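Local coordinates for hemolysin BL lytic component L1 (Bacillus cereus, PDB 7NMQ), which is one component of the haemolysin BL enterotoxin and probably contributes to pore formation in host membranes, as in other alpha-helical toxins of the ClyA type, at residues K188-D193 with M256-E261; G214-I219 with P228-G233. All blocks are in the same frame, centred on the assembly; numbering follows the deposited sequence.

Interaction 1: residues K188-D193 with M256-E261; sequences KKHFDD and MDSYNE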
loop_
_atom_site.group_PDB
_atom_site.type_symbol
_atom_site.label_atom_id
_atom_site.label_comp_id
_atom_site.label_asym_id
_atom_site.label_seq_id
_atom_site.Cartn_x
_atom_site.Cartn_y
_atom_site.Cartn_z
ATOM N N LYS A 188 -14.617 3.781 -1.072
ATOM C CA LYS A 188 -13.274 3.739 -0.464
ATOM C C LYS A 188 -13.416 3.329 0.995
ATOM O O LYS A 188 -12.556 2.562 1.454
ATOM C CB LYS A 188 -12.630 5.117 -0.578
ATOM C CG LYS A 188 -11.206 5.166 -0.039
ATOM C CD LYS A 188 -10.473 6.433 -0.279
ATOM C CE LYS A 188 -9.007 6.312 0.090
ATOM N NZ LYS A 188 -8.423 4.964 -0.168
ATOM N N LYS A 189 -14.410 3.866 1.692
ATOM C CA LYS A 189 -14.672 3.488 3.099
ATOM C C LYS A 189 -14.956 1.986 3.196
ATOM O O LYS A 189 -14.463 1.325 4.116
ATOM C CB LYS A 189 -15.822 4.290 3.713
ATOM C CG LYS A 189 -15.979 4.127 5.207
ATOM C CD LYS A 189 -14.693 4.291 6.017
ATOM C CE LYS A 189 -14.926 4.503 7.495
ATOM N NZ LYS A 189 -15.343 3.259 8.176
ATOM N N HIS A 190 -15.754 1.417 2.303
ATOM C CA HIS A 190 -16.022 -0.036 2.329
ATOM C C HIS A 190 -14.704 -0.804 2.199
ATOM O O HIS A 190 -14.494 -1.779 2.931
ATOM C CB HIS A 190 -16.994 -0.485 1.238
ATOM C CG HIS A 190 -18.408 -0.094 1.490
ATOM N ND1 HIS A 190 -19.121 -0.515 2.606
ATOM C CD2 HIS A 190 -19.274 0.637 0.726
ATOM C CE1 HIS A 190 -20.364 -0.031 2.510
ATOM N NE2 HIS A 190 -20.470 0.701 1.359
ATOM N N PHE A 191 -13.847 -0.423 1.260
ATOM C CA PHE A 191 -12.577 -1.150 1.025
ATOM C C PHE A 191 -11.680 -0.974 2.242
ATOM O O PHE A 191 -11.004 -1.931 2.700
ATOM C CB PHE A 191 -11.895 -0.623 -0.231
ATOM C CG PHE A 191 -10.880 -1.580 -0.771
ATOM C CD1 PHE A 191 -11.315 -2.583 -1.626
ATOM C CD2 PHE A 191 -9.537 -1.511 -0.475
ATOM C CE1 PHE A 191 -10.425 -3.479 -2.183
ATOM C CE2 PHE A 191 -8.664 -2.425 -1.036
ATOM C CZ PHE A 191 -9.101 -3.398 -1.869
ATOM N N ASP A 192 -11.665 0.228 2.784
ATOM C CA ASP A 192 -10.851 0.491 4.002
ATOM C C ASP A 192 -11.324 -0.402 5.154
ATOM O O ASP A 192 -10.495 -0.867 5.948
ATOM C CB ASP A 192 -10.921 1.950 4.464
ATOM C CG ASP A 192 -10.230 2.956 3.560
ATOM O OD1 ASP A 192 -9.386 2.522 2.771
ATOM O OD2 ASP A 192 -10.516 4.187 3.718
ATOM N N ASP A 193 -12.619 -0.661 5.233
ATOM C CA ASP A 193 -13.220 -1.497 6.292
ATOM C C ASP A 193 -12.791 -2.946 6.091
ATOM O O ASP A 193 -12.506 -3.634 7.088
ATOM C CB ASP A 193 -14.736 -1.325 6.392
ATOM C CG ASP A 193 -15.150 0.050 6.917
ATOM O OD1 ASP A 193 -14.296 0.778 7.458
ATOM O OD2 ASP A 193 -16.372 0.378 6.818
ATOM N N MET A 256 -17.178 -5.845 1.176
ATOM C CA MET A 256 -16.622 -6.161 -0.160
ATOM C C MET A 256 -17.762 -6.223 -1.175
ATOM O O MET A 256 -17.632 -5.634 -2.270
ATOM C CB MET A 256 -15.879 -7.491 -0.142
ATOM C CG MET A 256 -15.224 -7.772 -1.463
ATOM S SD MET A 256 -14.164 -6.394 -1.949
ATOM C CE MET A 256 -12.607 -6.980 -1.289
ATOM N N ASP A 257 -18.884 -6.806 -0.788
ATOM C CA ASP A 257 -20.058 -6.867 -1.706
ATOM C C ASP A 257 -20.568 -5.447 -1.984
ATOM O O ASP A 257 -20.892 -5.150 -3.142
ATOM C CB ASP A 257 -21.182 -7.707 -1.129
ATOM C CG ASP A 257 -20.865 -9.181 -0.990
ATOM O OD1 ASP A 257 -19.893 -9.663 -1.635
ATOM O OD2 ASP A 257 -21.573 -9.822 -0.173
ATOM N N SER A 258 -20.522 -4.553 -1.007
ATOM C CA SER A 258 -20.985 -3.173 -1.195
ATOM C C SER A 258 -20.027 -2.436 -2.125
ATOM O O SER A 258 -20.488 -1.606 -2.939
ATOM C CB SER A 258 -21.129 -2.413 0.072
ATOM O OG SER A 258 -22.064 -3.001 0.951
ATOM N N TYR A 259 -18.727 -2.659 -1.974
ATOM C CA TYR A 259 -17.705 -2.139 -2.897
ATOM C C TYR A 259 -18.056 -2.534 -4.329
ATOM O O TYR A 259 -18.064 -1.681 -5.249
ATOM C CB TYR A 259 -16.339 -2.676 -2.475
ATOM C CG TYR A 259 -15.238 -2.242 -3.379
ATOM C CD1 TYR A 259 -14.935 -2.949 -4.523
ATOM C CD2 TYR A 259 -14.486 -1.129 -3.073
ATOM C CE1 TYR A 259 -13.895 -2.559 -5.344
ATOM C CE2 TYR A 259 -13.470 -0.705 -3.908
ATOM C CZ TYR A 259 -13.154 -1.427 -5.042
ATOM O OH TYR A 259 -12.146 -1.014 -5.878
ATOM N N ASN A 260 -18.356 -3.804 -4.528
ATOM C CA ASN A 260 -18.647 -4.312 -5.890
ATOM C C ASN A 260 -19.962 -3.721 -6.398
ATOM O O ASN A 260 -20.054 -3.440 -7.614
ATOM C CB ASN A 260 -18.716 -5.835 -5.916
ATOM C CG ASN A 260 -17.353 -6.487 -5.941
ATOM O OD1 ASN A 260 -16.350 -5.883 -6.309
ATOM N ND2 ASN A 260 -17.325 -7.734 -5.517
ATOM N N GLU A 261 -20.923 -3.535 -5.494
ATOM C CA GLU A 261 -22.261 -2.945 -5.769
ATOM C C GLU A 261 -22.069 -1.544 -6.363
ATOM O O GLU A 261 -22.733 -1.201 -7.368
ATOM C CB GLU A 261 -23.111 -2.918 -4.499
ATOM C CG GLU A 261 -24.485 -2.294 -4.672
ATOM C CD GLU A 261 -25.349 -2.157 -3.408
ATOM O OE1 GLU A 261 -24.848 -2.437 -2.269
ATOM O OE2 GLU A 261 -26.544 -1.735 -3.561
#

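Interaction 2: residues G214-I219 with P228-G233; sequences GGAVVI and PAVVGG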
loop_
_atom_site.group_PDB
_atom_site.type_symbol
_atom_site.label_atom_id
_atom_site.label_comp_id
_atom_site.label_asym_id
_atom_site.label_seq_id
_atom_site.Cartn_x
_atom_site.Cartn_y
_atom_site.Cartn_z
ATOM N N GLY A 214 -6.243 -9.492 -4.590
ATOM C CA GLY A 214 -5.421 -9.181 -5.773
ATOM C C GLY A 214 -5.719 -10.160 -6.889
ATOM O O GLY A 214 -5.839 -9.719 -8.053
ATOM N N GLY A 215 -5.857 -11.449 -6.566
ATOM C CA GLY A 215 -6.051 -12.488 -7.572
ATOM C C GLY A 215 -7.416 -12.401 -8.236
ATOM O O GLY A 215 -7.524 -12.963 -9.315
ATOM N N ALA A 216 -8.376 -11.715 -7.629
ATOM C CA ALA A 216 -9.785 -11.653 -8.068
ATOM C C ALA A 216 -10.097 -10.298 -8.689
ATOM O O ALA A 216 -11.226 -10.155 -9.200
ATOM C CB ALA A 216 -10.705 -11.966 -6.935
ATOM N N VAL A 217 -9.198 -9.333 -8.666
ATOM C CA VAL A 217 -9.497 -7.988 -9.225
ATOM C C VAL A 217 -9.618 -8.052 -10.734
ATOM O O VAL A 217 -8.763 -8.626 -11.416
ATOM C CB VAL A 217 -8.446 -6.943 -8.837
ATOM C CG1 VAL A 217 -8.530 -5.706 -9.701
ATOM C CG2 VAL A 217 -8.605 -6.604 -7.377
ATOM N N VAL A 218 -10.679 -7.422 -11.229
ATOM C CA VAL A 218 -10.821 -7.124 -12.668
ATOM C C VAL A 218 -11.069 -5.619 -12.789
ATOM O O VAL A 218 -11.655 -5.048 -11.878
ATOM C CB VAL A 218 -11.950 -7.937 -13.313
ATOM C CG1 VAL A 218 -11.575 -9.404 -13.371
ATOM C CG2 VAL A 218 -13.322 -7.711 -12.720
ATOM N N ILE A 219 -10.612 -5.015 -13.886
ATOM C CA ILE A 219 -10.882 -3.577 -14.144
ATOM C C ILE A 219 -11.847 -3.525 -15.333
ATOM O O ILE A 219 -11.479 -4.059 -16.396
ATOM C CB ILE A 219 -9.568 -2.820 -14.377
ATOM C CG1 ILE A 219 -8.474 -3.054 -13.307
ATOM C CG2 ILE A 219 -9.928 -1.349 -14.577
ATOM C CD1 ILE A 219 -8.699 -2.464 -11.993
ATOM N N PRO A 228 -12.545 -0.834 -10.753
ATOM C CA PRO A 228 -12.247 -2.183 -10.308
ATOM C C PRO A 228 -13.440 -2.873 -9.656
ATOM O O PRO A 228 -14.314 -2.233 -9.117
ATOM C CB PRO A 228 -11.164 -2.065 -9.255
ATOM C CG PRO A 228 -11.091 -0.633 -8.945
ATOM C CD PRO A 228 -11.955 0.177 -9.877
ATOM N N ALA A 229 -13.392 -4.198 -9.679
ATOM C CA ALA A 229 -14.289 -5.066 -8.907
ATOM C C ALA A 229 -13.518 -6.307 -8.486
ATOM O O ALA A 229 -12.525 -6.632 -9.119
ATOM C CB ALA A 229 -15.466 -5.461 -9.757
ATOM N N VAL A 230 -13.974 -6.934 -7.411
ATOM C CA VAL A 230 -13.309 -8.144 -6.867
ATOM C C VAL A 230 -14.223 -9.336 -7.124
ATOM O O VAL A 230 -15.264 -9.470 -6.489
ATOM C CB VAL A 230 -13.009 -7.962 -5.382
ATOM C CG1 VAL A 230 -12.336 -9.182 -4.834
ATOM C CG2 VAL A 230 -12.141 -6.719 -5.146
ATOM N N VAL A 231 -13.853 -10.140 -8.107
ATOM C CA VAL A 231 -14.723 -11.264 -8.545
ATOM C C VAL A 231 -14.960 -12.216 -7.383
ATOM O O VAL A 231 -13.961 -12.782 -6.919
ATOM C CB VAL A 231 -14.091 -11.995 -9.723
ATOM C CG1 VAL A 231 -14.920 -13.206 -10.092
ATOM C CG2 VAL A 231 -13.878 -11.063 -10.905
ATOM N N GLY A 232 -16.208 -12.449 -7.005
ATOM C CA GLY A 232 -16.565 -13.362 -5.903
ATOM C C GLY A 232 -16.327 -12.753 -4.534
ATOM O O GLY A 232 -16.444 -13.475 -3.524
ATOM N N GLY A 233 -15.989 -11.475 -4.465
ATOM C CA GLY A 233 -15.703 -10.815 -3.180
ATOM C C GLY A 233 -14.660 -11.580 -2.358
ATOM O O GLY A 233 -13.593 -11.920 -2.879
#

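Interaction 1: residues K188-D193 with M256-E261
His190 and Tyr259 mark the closest backbone approach between 188-193 and 256-261, with their CA atoms 5.9 Å apart. Both segments are helical. They run nearly antiparallel, at 154° between their directions, and their axes come within 8.4 Å. No hydrogen bond or salt bridge crosses between the two segments; they meet by packing. His190 is the polar end of the contact. Its ring lies flat against Ser258, whose CB sits over the centre of one face, 3.4 Å from the ring centroid. This is a CH-pi contact. The hydrogen bond between His190 ND1 and ND1 of His255 probably helps fix the turn of the ring. The hydroxyl of Ser258 is turned back to its own helix, where OG bonds to the carbonyl of Lys254; this leaves CB to meet the imidazole.

Phe191 and Tyr259 form the apolar side. In both, CG lies anti to the backbone N (chi1 -161° in Phe191), which swings the two rings to the same side of the helix pair. The ring centroids are 5.2 Å apart and the planes are inclined at 49°. Phe191 CD1 lies over one face of Tyr259, toward its rim, 3.7 Å from CE2. Met256 starts out pointing away from the other helix, but in one of its two conformers the chain bends back and CE comes to 4.2 Å from Phe191 CE1.

The contact is a buried antiparallel pairing of helix 173-200 with helix 247-272 in a largely helical toxin. Leu22 and Val23 of helix 10-33 touch the Phe191 side chain, and Leu26 touches that of Tyr259. Strand 225-230 lies against helix 247-272, with Val230 on Met256 and Pro228 on Tyr259.

Interaction 2: residues G214-I219 with P228-G233
Val218 and Ala229 exchange two backbone hydrogen bonds in an antiparallel beta hairpin, made of strands 217-222 and 225-230. Val218 N gives to Ala229 O, and Ala229 N gives to Val218 O, both at 2.9 Å. A third bond runs from Val231 N to Ala216 O at 2.8 Å. Here the donor stands above the carbonyl plane, 42° out of it. This bond extends the pairing one step past Val217 and Val230. Val230 to Gly233 then form a type II turn, closed by Gly233 N to Val230 O. Gly232 and Gly233 both have positive phi.

Beside these bonds, Val217 CA approaches Ala229 O at 3.3 Å as a CA-H...O contact. Pro228 CA does the same with Val218 O.

Val217, Ile219, Pro228 and Val230 share one face of the hairpin. Helix 10-33 packs here through Leu26 and Thr30, and helix 247-272 through Met256 and Tyr259. Val217 and Val230 are a non-hydrogen-bonded pair and meet through their CG2 methyls. Ala216 CB touches Val230 CG1 at 3.9 Å.

Val218 and Ala229 point to the other face, where Val218 CG2 meets Ala229 CB. Segment 214-219 and residues 229-233 fall in two regions predicted to be transmembrane helices, although here they are largely not helical.

With chi1 at 175°, Val231 CG2 lies anti to the carbonyl carbon, on the side of Val218, and meets its CG1 at 3.8 Å; the two side chains cross at about a right angle. At the far end, Ile219 CD1 rests on Pro228 CB at 3.7 Å.

How the interactions relate
Interaction 2 lies along the chain inside the loop closed by interaction 1, and their centres are about 12 Å apart. Helix 173-200 leads into helix 203-216 and the hairpin, and helix 247-272 follows it. The two contacts meet directly through 256-261. Asn260 OD1 probably accepts a hydrogen bond from Val230 N at 2.8 Å, serving a strand N-H that points away from the hairpin partner. Tyr259 OH packs on Pro228 CG at 3.3 Å, and in one of the two Met256 conformers CG lies 3.5 Å from Gly233 CA. A bound 1,2-ethanediol, probably from the crystallisation liquor, sits about 3 Å from the Tyr259 side chain.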